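Local coordinates for protein aromatic amino acid aminotransferase I (Candida albicans WO-1, PDB 6HNU) that probably transfers the amino group of aromatic amino acids to 2-oxoglutarate, giving an aromatic oxo-acid and glutamate, with pyridoxal 5'-phosphate as cofactor, at residues T13-N18 with K238-I243; K155-L160 with K206-Y211. One frame throughout, in Å; residues are numbered along the deposited sequence.

Interaction 1: residues T13-N18 with K238-I243; sequences THLLSN and KYDFLI
His14 holds CG between its backbone N and carbonyl carbon (chi1 64°), which brings the NE2 edge of the imidazole across to the second segment, and Asp240 extends CG anti to its own N (chi1 -170°), carrying the carboxylate out to meet it. NE2 of His14 donates to OD2 of Asp240 at 2.9 Å in a nearly straight bond. The oxygen accepts with its syn lone pair and lies close to the imidazole plane, although ring and carboxylate planes are turned 46° apart. This His-carboxylate pair lies away from the active site, where His14 is exposed to solvent. The other oxygen, OD1, is taken by a salt bridge to Arg291; the two cationic or polar partners would be expected to keep Asp240 ionised. Next to the polar pair the contact turns apolar. The CD1 methyl of Leu15 comes to 3.7 Å from CD2 of Leu242, the two leucines lying alongside each other with their ends reversed. The same CD1 stands 3.9 Å from OD1 of Asp240, so the leucine packs against both the strand residue and the carboxylate. Asp240, with positive phi, is the turn residue between helix 226-239 and strand 242-246, and the 3-10 turn 13-15 covers this junction just ahead of helix 18-22. Leu242 also packs on Phe152 of helix 141-152, while Phe241 is turned from the N-terminal segment and packs on helices 226-239 and 192-200.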
loop_
_atom_site.group_PDB
_atom_site.type_symbol
_atom_site.label_atom_id
_atom_site.label_comp_id
_atom_site.label_asym_id
_atom_site.label_seq_id
_atom_site.Cartn_x
_atom_site.Cartn_y
_atom_site.Cartn_z
ATOM N N THR B 13 -18.494 17.191 5.525
ATOM C CA THR B 13 -17.167 17.620 5.006
ATOM C C THR B 13 -16.492 18.473 6.090
ATOM O O THR B 13 -15.272 18.447 6.159
ATOM C CB THR B 13 -17.253 18.200 3.587
ATOM O OG1 THR B 13 -18.160 19.281 3.652
ATOM C CG2 THR B 13 -17.695 17.193 2.540
ATOM N N HIS B 14 -17.231 19.048 7.042
ATOM C CA HIS B 14 -16.634 19.779 8.191
ATOM C C HIS B 14 -15.834 18.827 9.113
ATOM O O HIS B 14 -15.046 19.304 9.956
ATOM C CB HIS B 14 -17.724 20.571 8.946
ATOM C CG HIS B 14 -18.770 19.705 9.577
ATOM N ND1 HIS B 14 -19.810 19.162 8.856
ATOM C CD2 HIS B 14 -18.924 19.268 10.837
ATOM C CE1 HIS B 14 -20.583 18.456 9.661
ATOM N NE2 HIS B 14 -20.048 18.487 10.876
ATOM N N LEU B 15 -15.959 17.510 8.981
ATOM C CA LEU B 15 -15.190 16.589 9.869
ATOM C C LEU B 15 -13.872 16.172 9.203
ATOM O O LEU B 15 -13.010 15.567 9.893
ATOM C CB LEU B 15 -16.078 15.394 10.226
ATOM C CG LEU B 15 -17.293 15.769 11.070
ATOM C CD1 LEU B 15 -18.078 14.520 11.440
ATOM C CD2 LEU B 15 -16.869 16.561 12.311
ATOM N N LEU B 16 -13.693 16.486 7.911
ATOM C CA LEU B 16 -12.379 16.283 7.246
ATOM C C LEU B 16 -11.332 17.173 7.919
ATOM O O LEU B 16 -11.672 18.297 8.322
ATOM C CB LEU B 16 -12.477 16.630 5.763
ATOM C CG LEU B 16 -13.372 15.739 4.923
ATOM C CD1 LEU B 16 -13.648 16.398 3.589
ATOM C CD2 LEU B 16 -12.764 14.334 4.713
ATOM N N SER B 17 -10.104 16.681 8.031
ATOM C CA SER B 17 -8.912 17.479 8.376
ATOM C C SER B 17 -8.731 18.572 7.298
ATOM O O SER B 17 -9.091 18.334 6.098
ATOM C CB SER B 17 -7.704 16.603 8.495
ATOM O OG SER B 17 -7.145 16.330 7.227
ATOM N N ASN B 18 -8.208 19.727 7.697
ATOM C CA ASN B 18 -7.786 20.825 6.788
ATOM C C ASN B 18 -6.900 20.242 5.674
ATOM O O ASN B 18 -7.158 20.557 4.492
ATOM C CB ASN B 18 -7.108 21.946 7.585
ATOM C CG ASN B 18 -8.099 22.737 8.415
ATOM O OD1 ASN B 18 -9.311 22.560 8.289
ATOM N ND2 ASN B 18 -7.599 23.610 9.276
ATOM N N LYS B 238 -25.632 12.575 18.084
ATOM C CA LYS B 238 -25.966 13.663 19.042
ATOM C C LYS B 238 -24.745 14.561 19.182
ATOM O O LYS B 238 -24.912 15.787 19.242
ATOM C CB LYS B 238 -26.429 13.070 20.381
ATOM C CG LYS B 238 -26.586 14.042 21.551
ATOM C CD LYS B 238 -27.014 13.357 22.848
ATOM C CE LYS B 238 -27.262 14.323 23.995
ATOM N NZ LYS B 238 -27.609 13.599 25.245
ATOM N N TYR B 239 -23.541 13.997 19.210
ATOM C CA TYR B 239 -22.339 14.829 19.410
ATOM C C TYR B 239 -21.615 15.063 18.079
ATOM O O TYR B 239 -20.605 15.735 18.090
ATOM C CB TYR B 239 -21.459 14.211 20.482
ATOM C CG TYR B 239 -22.131 14.212 21.819
ATOM C CD1 TYR B 239 -22.193 15.390 22.561
ATOM C CD2 TYR B 239 -22.777 13.088 22.295
ATOM C CE1 TYR B 239 -22.806 15.414 23.799
ATOM C CE2 TYR B 239 -23.429 13.099 23.515
ATOM C CZ TYR B 239 -23.431 14.271 24.279
ATOM O OH TYR B 239 -24.067 14.302 25.483
ATOM N N ASP B 240 -22.138 14.526 16.977
ATOM C CA ASP B 240 -21.579 14.751 15.614
ATOM C C ASP B 240 -20.106 14.343 15.514
ATOM O O ASP B 240 -19.268 15.164 15.159
ATOM C CB ASP B 240 -21.799 16.198 15.176
ATOM C CG ASP B 240 -21.464 16.419 13.716
ATOM O OD1 ASP B 240 -21.557 15.442 12.939
ATOM O OD2 ASP B 240 -21.069 17.560 13.387
ATOM N N PHE B 241 -19.811 13.053 15.685
ATOM C CA PHE B 241 -18.497 12.460 15.366
ATOM C C PHE B 241 -18.783 11.240 14.484
ATOM O O PHE B 241 -19.935 10.751 14.480
ATOM C CB PHE B 241 -17.643 12.191 16.615
ATOM C CG PHE B 241 -18.240 11.269 17.651
ATOM C CD1 PHE B 241 -18.231 9.888 17.481
ATOM C CD2 PHE B 241 -18.790 11.776 18.815
ATOM C CE1 PHE B 241 -18.831 9.066 18.421
ATOM C CE2 PHE B 241 -19.343 10.946 19.777
ATOM C CZ PHE B 241 -19.349 9.593 19.582
ATOM N N LEU B 242 -17.785 10.791 13.729
ATOM C CA LEU B 242 -17.928 9.590 12.865
ATOM C C LEU B 242 -17.719 8.319 13.677
ATOM O O LEU B 242 -17.123 8.334 14.765
ATOM C CB LEU B 242 -16.916 9.633 11.714
ATOM C CG LEU B 242 -16.884 10.920 10.902
ATOM C CD1 LEU B 242 -15.644 10.989 10.059
ATOM C CD2 LEU B 242 -18.117 11.055 10.057
ATOM N N ILE B 243 -18.128 7.195 13.110
ATOM C CA ILE B 243 -17.764 5.882 13.692
ATOM C C ILE B 243 -16.953 5.164 12.631
ATOM O O ILE B 243 -17.448 5.035 11.488
ATOM C CB ILE B 243 -18.995 5.067 14.140
ATOM C CG1 ILE B 243 -19.722 5.703 15.323
ATOM C CG2 ILE B 243 -18.612 3.621 14.419
ATOM C CD1 ILE B 243 -21.091 5.111 15.577
#

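Interaction 2: residues K155-L160 with K206-Y211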
loop_
_atom_site.group_PDB
_atom_site.type_symbol
_atom_site.label_atom_id
_atom_site.label_comp_id
_atom_site.label_asym_id
_atom_site.label_seq_id
_atom_site.Cartn_x
_atom_site.Cartn_y
_atom_site.Cartn_z
ATOM N N LYS B 155 -2.624 16.658 13.558
ATOM C CA LYS B 155 -1.811 16.506 14.782
ATOM C C LYS B 155 -2.479 17.271 15.937
ATOM O O LYS B 155 -2.980 18.394 15.697
ATOM C CB LYS B 155 -0.389 17.016 14.558
ATOM C CG LYS B 155 0.475 16.915 15.804
ATOM C CD LYS B 155 1.853 17.547 15.700
ATOM C CE LYS B 155 2.382 17.935 17.071
ATOM N NZ LYS B 155 3.785 18.413 17.011
ATOM N N GLY B 156 -2.572 16.641 17.113
ATOM C CA GLY B 156 -3.196 17.213 18.325
ATOM C C GLY B 156 -4.697 16.970 18.386
ATOM O O GLY B 156 -5.298 17.283 19.413
ATOM N N ASP B 157 -5.331 16.454 17.322
ATOM C CA ASP B 157 -6.765 16.063 17.372
ATOM C C ASP B 157 -6.911 14.837 18.294
ATOM O O ASP B 157 -5.916 14.166 18.623
ATOM C CB ASP B 157 -7.367 15.768 15.992
ATOM C CG ASP B 157 -7.617 16.965 15.089
ATOM O OD1 ASP B 157 -7.569 18.108 15.581
ATOM O OD2 ASP B 157 -7.901 16.732 13.880
ATOM N N THR B 158 -8.134 14.565 18.720
ATOM C CA THR B 158 -8.491 13.384 19.532
ATOM C C THR B 158 -9.405 12.464 18.741
ATOM O O THR B 158 -10.355 12.950 18.062
ATOM C CB THR B 158 -9.156 13.812 20.850
ATOM O OG1 THR B 158 -8.125 14.456 21.589
ATOM C CG2 THR B 158 -9.677 12.650 21.669
ATOM N N ILE B 159 -9.167 11.173 18.910
ATOM C CA ILE B 159 -10.156 10.098 18.586
ATOM C C ILE B 159 -10.504 9.320 19.854
ATOM O O ILE B 159 -9.677 9.287 20.818
ATOM C CB ILE B 159 -9.615 9.176 17.482
ATOM C CG1 ILE B 159 -8.346 8.432 17.901
ATOM C CG2 ILE B 159 -9.418 10.011 16.241
ATOM C CD1 ILE B 159 -8.000 7.269 16.990
ATOM N N LEU B 160 -11.681 8.692 19.857
ATOM C CA LEU B 160 -12.053 7.744 20.915
ATOM C C LEU B 160 -11.705 6.350 20.406
ATOM O O LEU B 160 -11.992 6.063 19.200
ATOM C CB LEU B 160 -13.539 7.869 21.256
ATOM C CG LEU B 160 -14.009 9.285 21.617
ATOM C CD1 LEU B 160 -15.502 9.290 21.797
ATOM C CD2 LEU B 160 -13.300 9.752 22.866
ATOM N N LYS B 206 -14.169 18.637 20.055
ATOM C CA LYS B 206 -14.766 17.292 20.135
ATOM C C LYS B 206 -13.873 16.289 19.413
ATOM O O LYS B 206 -13.067 16.629 18.547
ATOM C CB LYS B 206 -16.173 17.329 19.559
ATOM C CG LYS B 206 -16.277 17.784 18.114
ATOM C CD LYS B 206 -17.707 17.782 17.593
ATOM C CE LYS B 206 -18.693 18.326 18.610
ATOM N NZ LYS B 206 -19.985 18.663 17.973
ATOM N N PRO B 207 -13.983 15.001 19.765
ATOM C CA PRO B 207 -13.227 13.974 19.074
ATOM C C PRO B 207 -13.759 13.880 17.642
ATOM O O PRO B 207 -14.929 14.050 17.454
ATOM C CB PRO B 207 -13.491 12.674 19.844
ATOM C CG PRO B 207 -14.309 13.063 21.039
ATOM C CD PRO B 207 -14.875 14.446 20.783
ATOM N N LYS B 208 -12.886 13.557 16.683
ATOM C CA LYS B 208 -13.285 13.423 15.255
ATOM C C LYS B 208 -14.112 12.164 15.052
ATOM O O LYS B 208 -15.037 12.191 14.236
ATOM C CB LYS B 208 -12.044 13.418 14.367
ATOM C CG LYS B 208 -11.139 14.610 14.602
ATOM C CD LYS B 208 -11.812 15.975 14.476
ATOM C CE LYS B 208 -12.492 16.215 13.142
ATOM N NZ LYS B 208 -11.494 16.433 12.062
ATOM N N PHE B 209 -13.798 11.095 15.766
ATOM C CA PHE B 209 -14.534 9.833 15.598
ATOM C C PHE B 209 -14.244 8.868 16.745
ATOM O O PHE B 209 -13.304 9.048 17.570
ATOM C CB PHE B 209 -14.184 9.241 14.224
ATOM C CG PHE B 209 -12.746 8.868 13.972
ATOM C CD1 PHE B 209 -12.154 7.770 14.593
ATOM C CD2 PHE B 209 -12.009 9.545 13.022
ATOM C CE1 PHE B 209 -10.843 7.430 14.336
ATOM C CE2 PHE B 209 -10.704 9.177 12.735
ATOM C CZ PHE B 209 -10.124 8.108 13.385
ATOM N N LEU B 210 -15.015 7.791 16.717
ATOM C CA LEU B 210 -14.808 6.591 17.549
ATOM C C LEU B 210 -14.322 5.461 16.651
ATOM O O LEU B 210 -14.919 5.253 15.587
ATOM C CB LEU B 210 -16.113 6.216 18.263
ATOM C CG LEU B 210 -16.137 4.798 18.840
ATOM C CD1 LEU B 210 -15.220 4.661 20.032
ATOM C CD2 LEU B 210 -17.550 4.388 19.223
ATOM N N TYR B 211 -13.228 4.828 17.060
ATOM C CA TYR B 211 -12.608 3.665 16.390
ATOM C C TYR B 211 -13.061 2.438 17.169
ATOM O O TYR B 211 -12.730 2.344 18.339
ATOM C CB TYR B 211 -11.073 3.819 16.356
ATOM C CG TYR B 211 -10.314 2.583 15.932
ATOM C CD1 TYR B 211 -10.372 2.121 14.627
ATOM C CD2 TYR B 211 -9.565 1.853 16.839
ATOM C CE1 TYR B 211 -9.726 0.969 14.230
ATOM C CE2 TYR B 211 -8.897 0.696 16.472
ATOM C CZ TYR B 211 -8.994 0.246 15.162
ATOM O OH TYR B 211 -8.352 -0.892 14.806
HETATM O O HOH W 1 -10.281 16.479 18.036
#
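Ile159 lays its CG2 methyl over one face of the Phe209 ring, a CH-pi contact 3.6 Å from the ring centroid, where strands 158-162 and 209-212 run as parallel neighbours in the central mixed sheet of the aminotransferase large domain. The two side chains lie next to each other and pack on helix 141-152. On the face bearing Leu160 and Leu210, Leu160 rests its CG 3.8 Å from CG of Pro207 and its CB against CD1 of Leu210; helix 192-200 covers Leu160 and Pro207. The short strand segments are twisted 49° against each other. Between them Leu160 uses both backbone groups: its N donates to Phe209 O at 2.8 Å, and its O accepts Tyr211 N, also at 2.8 Å. The side chain of Tyr211 touches the bound pyridoxal phosphate, and its OH is hydrogen-bonded to Asp246. Toward the strand starts, Lys208 N meets Thr158 O at 2.9 Å. Lys208 bends at chi2, chi3 and chi4, folding its aliphatic chain beside Asp157; NZ stays beyond salt-bridge range of OD2 and bonds to Phe152 O, whereas that carboxylate oxygen accepts from Ser154 N. Where strand 158-162 begins, one water bridges the backbones, accepting from Thr158 N at 3.0 Å and donating to Lys206 O at 2.8 Å.

The two contacts share one sheet: strand 242-246, entered at Leu242 in interaction 1, lies next to strand 209-212 of interaction 2, and Leu242 O bonds to Leu210 N. A second tie is Lys208 NZ, which reaches Leu15 O at 2.8 Å and so joins the N-terminal turn to the sheet. Interaction 2 is nested along the chain inside the loop that interaction 1 closes. It is the larger and more deeply buried, built from backbone bonds between strands and apolar side chains, and it leads to the cofactor. Interaction 1 is instead a side-chain contact from an N-terminal turn, with buried leucines beside an exposed histidine, away from the cofactor site.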